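Local coordinates for protein putative branched-chain amino acid ABC transporter (Chromobacterium violaceum, PDB 4PYR) that binds glutathione between the lobes of a periplasmic-binding-protein-like fold and, as an LppC-family lipoprotein domain, may act as an enzyme regulator, at residues R235-A240 with R249-G254; E107-Q112 with G201-N206. One frame throughout, in Å; residues are numbered along the deposited sequence.

Contact 1 of 2, residues R235-A240 with R249-G254; sequences RYPRPA and RLYALG
The phenol of Tyr-251 reaches from its helix to the loop 235-240 and is held there by one hydrogen bond and one proline ring. The hydrogen bond is donated by Tyr-251 OH to the carbonyl of Pro-237, with OH and O 2.7 Å apart. The oxygen lies at the edge of the phenol, in its plane, but seen from the acceptor the hydroxyl stands 48° out of the carbonyl plane, so it misses the lone-pair direction. The Pro-237 ring lies beside the same hydroxyl, its CG 3.6 Å from Tyr-251 OH. Tyrosine suits this place because it carries a donor far enough from the helix to reach a loop carbonyl.

Apolar contact comes from Pro-239, whose pyrrolidine lies over one face of the Tyr-251 ring, offset toward the rim. Its CG sits 4.0 Å from the ring centroid, a CH-pi contact. Pro-239 CD comes within 3.8 Å of Tyr-251 CE2. The phenol leaves the helix with CG anti to the backbone N (chi1 177°), which carries it across to the prolines. Arg-238, between the two prolines in sequence, starts away from the helix; it makes a cation-pi contact with Trp-224 and a hydrogen bond to Trp-224 O.

Tyr-251 also touches Ser-24 and Ala-28 of helix 16-33. This is local packing of a proline-rich loop onto helix 245-265, the helix it leads into, within a periplasmic-binding-protein-like fold.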
loop_
_atom_site.group_PDB
_atom_site.type_symbol
_atom_site.label_atom_id
_atom_site.label_comp_id
_atom_site.label_asym_id
_atom_site.label_seq_id
_atom_site.Cartn_x
_atom_site.Cartn_y
_atom_site.Cartn_z
ATOM N N ARG A 235 -2.105 -17.645 -9.155
ATOM C CA ARG A 235 -3.294 -17.928 -9.931
ATOM C C ARG A 235 -3.797 -16.766 -10.785
ATOM O O ARG A 235 -4.639 -16.962 -11.640
ATOM C CB ARG A 235 -4.429 -18.516 -9.059
ATOM C CG ARG A 235 -5.044 -17.592 -8.063
ATOM C CD ARG A 235 -6.345 -18.235 -7.566
ATOM N NE ARG A 235 -6.982 -17.365 -6.615
ATOM C CZ ARG A 235 -6.806 -17.466 -5.301
ATOM N NH1 ARG A 235 -6.013 -18.421 -4.825
ATOM N NH2 ARG A 235 -7.424 -16.609 -4.469
ATOM N N TYR A 236 -3.301 -15.550 -10.567
ATOM C CA TYR A 236 -3.775 -14.428 -11.382
ATOM C C TYR A 236 -2.763 -14.043 -12.457
ATOM O O TYR A 236 -1.559 -14.094 -12.218
ATOM C CB TYR A 236 -4.056 -13.213 -10.500
ATOM C CG TYR A 236 -5.051 -13.496 -9.417
ATOM C CD1 TYR A 236 -6.399 -13.658 -9.718
ATOM C CD2 TYR A 236 -4.653 -13.650 -8.124
ATOM C CE1 TYR A 236 -7.310 -14.022 -8.748
ATOM C CE2 TYR A 236 -5.574 -13.978 -7.122
ATOM C CZ TYR A 236 -6.900 -14.171 -7.459
ATOM O OH TYR A 236 -7.821 -14.534 -6.486
ATOM N N PRO A 237 -3.264 -13.645 -13.629
ATOM C CA PRO A 237 -2.317 -13.300 -14.700
ATOM C C PRO A 237 -1.574 -12.003 -14.379
ATOM O O PRO A 237 -2.102 -11.134 -13.669
ATOM C CB PRO A 237 -3.223 -13.114 -15.925
ATOM C CG PRO A 237 -4.484 -12.570 -15.320
ATOM C CD PRO A 237 -4.667 -13.433 -14.045
ATOM N N ARG A 238 -0.336 -11.914 -14.857
ATOM C CA ARG A 238 0.426 -10.676 -14.737
ATOM C C ARG A 238 -0.251 -9.664 -15.667
ATOM O O ARG A 238 -0.978 -10.059 -16.601
ATOM C CB ARG A 238 1.886 -10.880 -15.115
ATOM C CG ARG A 238 2.579 -12.064 -14.460
ATOM C CD ARG A 238 2.574 -12.034 -12.955
ATOM N NE ARG A 238 3.342 -10.915 -12.400
ATOM C CZ ARG A 238 3.611 -10.746 -11.110
ATOM N NH1 ARG A 238 4.317 -9.680 -10.741
ATOM N NH2 ARG A 238 3.158 -11.607 -10.185
ATOM N N PRO A 239 -0.031 -8.354 -15.452
ATOM C CA PRO A 239 -0.630 -7.411 -16.406
ATOM C C PRO A 239 -0.075 -7.609 -17.814
ATOM O O PRO A 239 1.086 -8.027 -18.016
ATOM C CB PRO A 239 -0.253 -6.013 -15.863
ATOM C CG PRO A 239 0.558 -6.218 -14.651
ATOM C CD PRO A 239 0.748 -7.695 -14.388
ATOM N N ALA A 240 -0.943 -7.338 -18.782
ATOM C CA ALA A 240 -0.605 -7.382 -20.182
ATOM C C ALA A 240 0.535 -6.409 -20.458
ATOM O O ALA A 240 1.499 -6.768 -21.067
ATOM C CB ALA A 240 -1.822 -7.027 -21.029
ATOM N N ARG A 249 1.518 -2.018 -8.751
ATOM C CA ARG A 249 0.951 -2.101 -7.404
ATOM C C ARG A 249 -0.548 -1.834 -7.479
ATOM O O ARG A 249 -1.277 -2.416 -6.691
ATOM C CB ARG A 249 1.637 -1.184 -6.363
ATOM C CG ARG A 249 3.016 -1.699 -5.918
ATOM C CD ARG A 249 3.691 -0.909 -4.799
ATOM N NE ARG A 249 5.063 -1.357 -4.782
ATOM C CZ ARG A 249 6.047 -0.736 -5.429
ATOM N NH1 ARG A 249 5.829 0.429 -6.043
ATOM N NH2 ARG A 249 7.262 -1.256 -5.420
ATOM N N LEU A 250 -0.984 -0.959 -8.389
ATOM C CA LEU A 250 -2.420 -0.642 -8.505
ATOM C C LEU A 250 -3.194 -1.782 -9.129
ATOM O O LEU A 250 -4.336 -2.019 -8.796
ATOM C CB LEU A 250 -2.684 0.636 -9.292
ATOM C CG LEU A 250 -2.074 1.910 -8.716
ATOM C CD1 LEU A 250 -2.144 3.041 -9.725
ATOM C CD2 LEU A 250 -2.795 2.278 -7.416
ATOM N N TYR A 251 -2.578 -2.517 -10.045
ATOM C CA TYR A 251 -3.189 -3.725 -10.611
ATOM C C TYR A 251 -3.409 -4.770 -9.513
ATOM O O TYR A 251 -4.523 -5.349 -9.390
ATOM C CB TYR A 251 -2.254 -4.269 -11.704
ATOM C CG TYR A 251 -2.684 -5.562 -12.361
ATOM C CD1 TYR A 251 -3.602 -5.568 -13.424
ATOM C CD2 TYR A 251 -2.157 -6.786 -11.953
ATOM C CE1 TYR A 251 -3.963 -6.758 -14.066
ATOM C CE2 TYR A 251 -2.529 -7.994 -12.562
ATOM C CZ TYR A 251 -3.412 -7.984 -13.624
ATOM O OH TYR A 251 -3.774 -9.156 -14.255
ATOM N N ALA A 252 -2.392 -4.964 -8.683
ATOM C CA ALA A 252 -2.456 -5.916 -7.591
ATOM C C ALA A 252 -3.489 -5.433 -6.589
ATOM O O ALA A 252 -4.196 -6.249 -6.008
ATOM C CB ALA A 252 -1.095 -6.108 -6.936
ATOM N N LEU A 253 -3.582 -4.127 -6.393
ATOM C CA LEU A 253 -4.591 -3.566 -5.484
ATOM C C LEU A 253 -5.969 -3.953 -5.983
ATOM O O LEU A 253 -6.861 -4.291 -5.177
ATOM C CB LEU A 253 -4.415 -2.031 -5.412
ATOM C CG LEU A 253 -5.402 -1.315 -4.490
ATOM C CD1 LEU A 253 -5.145 -1.690 -3.058
ATOM C CD2 LEU A 253 -5.268 0.192 -4.706
ATOM N N GLY A 254 -6.177 -3.874 -7.289
ATOM C CA GLY A 254 -7.435 -4.303 -7.915
ATOM C C GLY A 254 -7.789 -5.757 -7.667
ATOM O O GLY A 254 -8.957 -6.104 -7.348
#

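Contact 2 of 2, residues E107-Q112 with G201-N206; sequences EGEARQ and GTSQLN
Glu-109 of helix 106-119 meets Thr-202 and Ser-203, the residues that open the turn after strand 199-201. Two residues earlier in the helix, Glu-107 points elsewhere and forms a salt bridge with Arg-137, a glutathione-binding residue.

Glu-109 has CG anti to its carbonyl carbon (chi1 -63°) and an extended chain beyond, which brings the carboxylate to the start of the short 3-10 segment 203-205. There its OE1 accepts two bonds. Ser-203 N approaches OE1 nearly along the C-O axis, 3.1 Å away with an N-H...O angle of 158°. Ser-203 OG donates the shorter bond, 2.7 Å to Glu-109 OE1, meeting the syn lone pair of OE1, on the side of OE2. Serine suits this spot because its amide and its short hydroxyl can serve the same oxygen. The other oxygen, OE2, forms a salt bridge with Arg-292, which would probably favour a charged carboxylate. Nearer the helix the contact is apolar: Glu-109 CB lies 4.0 Å from Thr-202 CG2.

The same threonine methyl packs on the backbone where Glu-109 passes into Ala-110, with Thr-202 CG2 4.1 Å from Ala-110 N; the alanine side chain takes little part.

Further along, Gln-112 hydrogen-bonds to Leu-294, so helix 106-119 rests against strand 290-298 as well as this turn, while Thr-202 packs on Leu-138 of helix 133-150.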
loop_
_atom_site.group_PDB
_atom_site.type_symbol
_atom_site.label_atom_id
_atom_site.label_comp_id
_atom_site.label_asym_id
_atom_site.label_seq_id
_atom_site.Cartn_x
_atom_site.Cartn_y
_atom_site.Cartn_z
ATOM N N GLU A 107 2.841 4.898 5.496
ATOM C CA GLU A 107 3.186 4.799 6.897
ATOM C C GLU A 107 3.147 3.350 7.350
ATOM O O GLU A 107 3.923 2.942 8.222
ATOM C CB GLU A 107 2.224 5.633 7.743
ATOM C CG GLU A 107 2.559 7.123 7.790
ATOM C CD GLU A 107 1.952 7.927 6.674
ATOM O OE1 GLU A 107 1.337 7.356 5.745
ATOM O OE2 GLU A 107 2.112 9.172 6.694
ATOM N N GLY A 108 2.211 2.571 6.780
ATOM C CA GLY A 108 2.127 1.161 7.090
ATOM C C GLY A 108 3.405 0.406 6.782
ATOM O O GLY A 108 3.834 -0.434 7.538
ATOM N N GLU A 109 4.060 0.766 5.703
ATOM C CA GLU A 109 5.283 0.078 5.366
ATOM C C GLU A 109 6.424 0.514 6.299
ATOM O O GLU A 109 7.232 -0.308 6.750
ATOM C CB GLU A 109 5.630 0.343 3.905
ATOM C CG GLU A 109 4.593 -0.198 2.939
ATOM C CD GLU A 109 5.034 -0.180 1.494
ATOM O OE1 GLU A 109 6.226 0.107 1.279
ATOM O OE2 GLU A 109 4.198 -0.516 0.625
ATOM N N ALA A 110 6.437 1.800 6.674
ATOM C CA ALA A 110 7.472 2.283 7.592
ATOM C C ALA A 110 7.361 1.590 8.926
ATOM O O ALA A 110 8.371 1.218 9.506
ATOM C CB ALA A 110 7.371 3.785 7.767
ATOM N N ARG A 111 6.115 1.433 9.419
ATOM C CA ARG A 111 5.933 0.793 10.703
ATOM C C ARG A 111 6.431 -0.652 10.651
ATOM O O ARG A 111 7.134 -1.134 11.544
ATOM C CB ARG A 111 4.458 0.831 11.067
ATOM C CG ARG A 111 3.991 2.185 11.529
ATOM C CD ARG A 111 2.627 2.018 12.197
ATOM N NE ARG A 111 1.587 2.064 11.181
ATOM C CZ ARG A 111 1.139 3.197 10.636
ATOM N NH1 ARG A 111 1.608 4.387 11.030
ATOM N NH2 ARG A 111 0.204 3.143 9.707
ATOM N N GLN A 112 6.037 -1.378 9.616
ATOM C CA GLN A 112 6.532 -2.700 9.450
ATOM C C GLN A 112 8.024 -2.821 9.349
ATOM O O GLN A 112 8.597 -3.727 9.946
ATOM C CB GLN A 112 5.903 -3.304 8.249
ATOM C CG GLN A 112 4.461 -3.672 8.554
ATOM C CD GLN A 112 3.893 -4.311 7.338
ATOM O OE1 GLN A 112 4.372 -5.388 6.921
ATOM N NE2 GLN A 112 2.939 -3.621 6.687
ATOM N N GLY A 201 15.002 -0.729 3.416
ATOM C CA GLY A 201 14.059 0.276 2.945
ATOM C C GLY A 201 12.649 -0.321 2.808
ATOM O O GLY A 201 12.434 -1.511 2.979
ATOM N N THR A 202 11.718 0.545 2.445
ATOM C CA THR A 202 10.384 0.171 2.082
ATOM C C THR A 202 10.288 0.002 0.569
ATOM O O THR A 202 11.295 0.084 -0.140
ATOM C CB THR A 202 9.340 1.202 2.555
ATOM O OG1 THR A 202 9.548 2.448 1.865
ATOM C CG2 THR A 202 9.491 1.451 3.991
ATOM N N SER A 203 9.072 -0.177 0.053
ATOM C CA SER A 203 8.870 -0.383 -1.357
ATOM C C SER A 203 9.197 0.880 -2.149
ATOM O O SER A 203 9.209 0.817 -3.342
ATOM C CB SER A 203 7.429 -0.833 -1.645
ATOM O OG SER A 203 6.480 0.190 -1.425
ATOM N N GLN A 204 9.373 2.013 -1.450
ATOM C CA GLN A 204 9.910 3.246 -2.021
ATOM C C GLN A 204 11.131 2.950 -2.906
ATOM O O GLN A 204 11.300 3.579 -3.961
ATOM C CB GLN A 204 10.271 4.227 -0.874
ATOM C CG GLN A 204 10.883 5.565 -1.290
ATOM C CD GLN A 204 11.348 6.348 -0.080
ATOM O OE1 GLN A 204 11.902 5.776 0.884
ATOM N NE2 GLN A 204 11.147 7.661 -0.120
ATOM N N LEU A 205 11.954 1.987 -2.492
ATOM C CA LEU A 205 13.207 1.677 -3.230
ATOM C C LEU A 205 13.067 0.759 -4.405
ATOM O O LEU A 205 13.986 0.661 -5.233
ATOM C CB LEU A 205 14.231 1.091 -2.263
ATOM C CG LEU A 205 14.521 2.010 -1.081
ATOM C CD1 LEU A 205 15.576 1.364 -0.231
ATOM C CD2 LEU A 205 14.955 3.401 -1.521
ATOM N N ASN A 206 11.935 0.062 -4.491
ATOM C CA ASN A 206 11.703 -0.907 -5.545
ATOM C C ASN A 206 10.882 -0.248 -6.637
ATOM O O ASN A 206 9.654 -0.216 -6.649
ATOM C CB ASN A 206 11.012 -2.163 -4.960
ATOM C CG ASN A 206 10.882 -3.285 -5.976
ATOM O OD1 ASN A 206 11.588 -3.303 -6.998
ATOM N ND2 ASN A 206 9.992 -4.254 -5.706
#

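In the fold
The two contacts lie in series along the chain: contact 2 closes at residue 206, well before contact 1 opens at 235, and their centres are about 20 Å apart. Contact 2 is buried and adjoins the mixed sheet. Contact 1 is partly buried and joins a loop to helix 245-265, which also packs on helix 16-33. They meet directly where Arg-249 NH2 lies 2.9 Å from Asn-206 O, probably a hydrogen bond, and Arg-249 also pairs with Asp-221. This link probably ties helix 245-265 to the turn after strand 199-201. Glutathione touches both Leu-253 and Glu-107, so the two contacts lie on connected elements beside the ligand pocket.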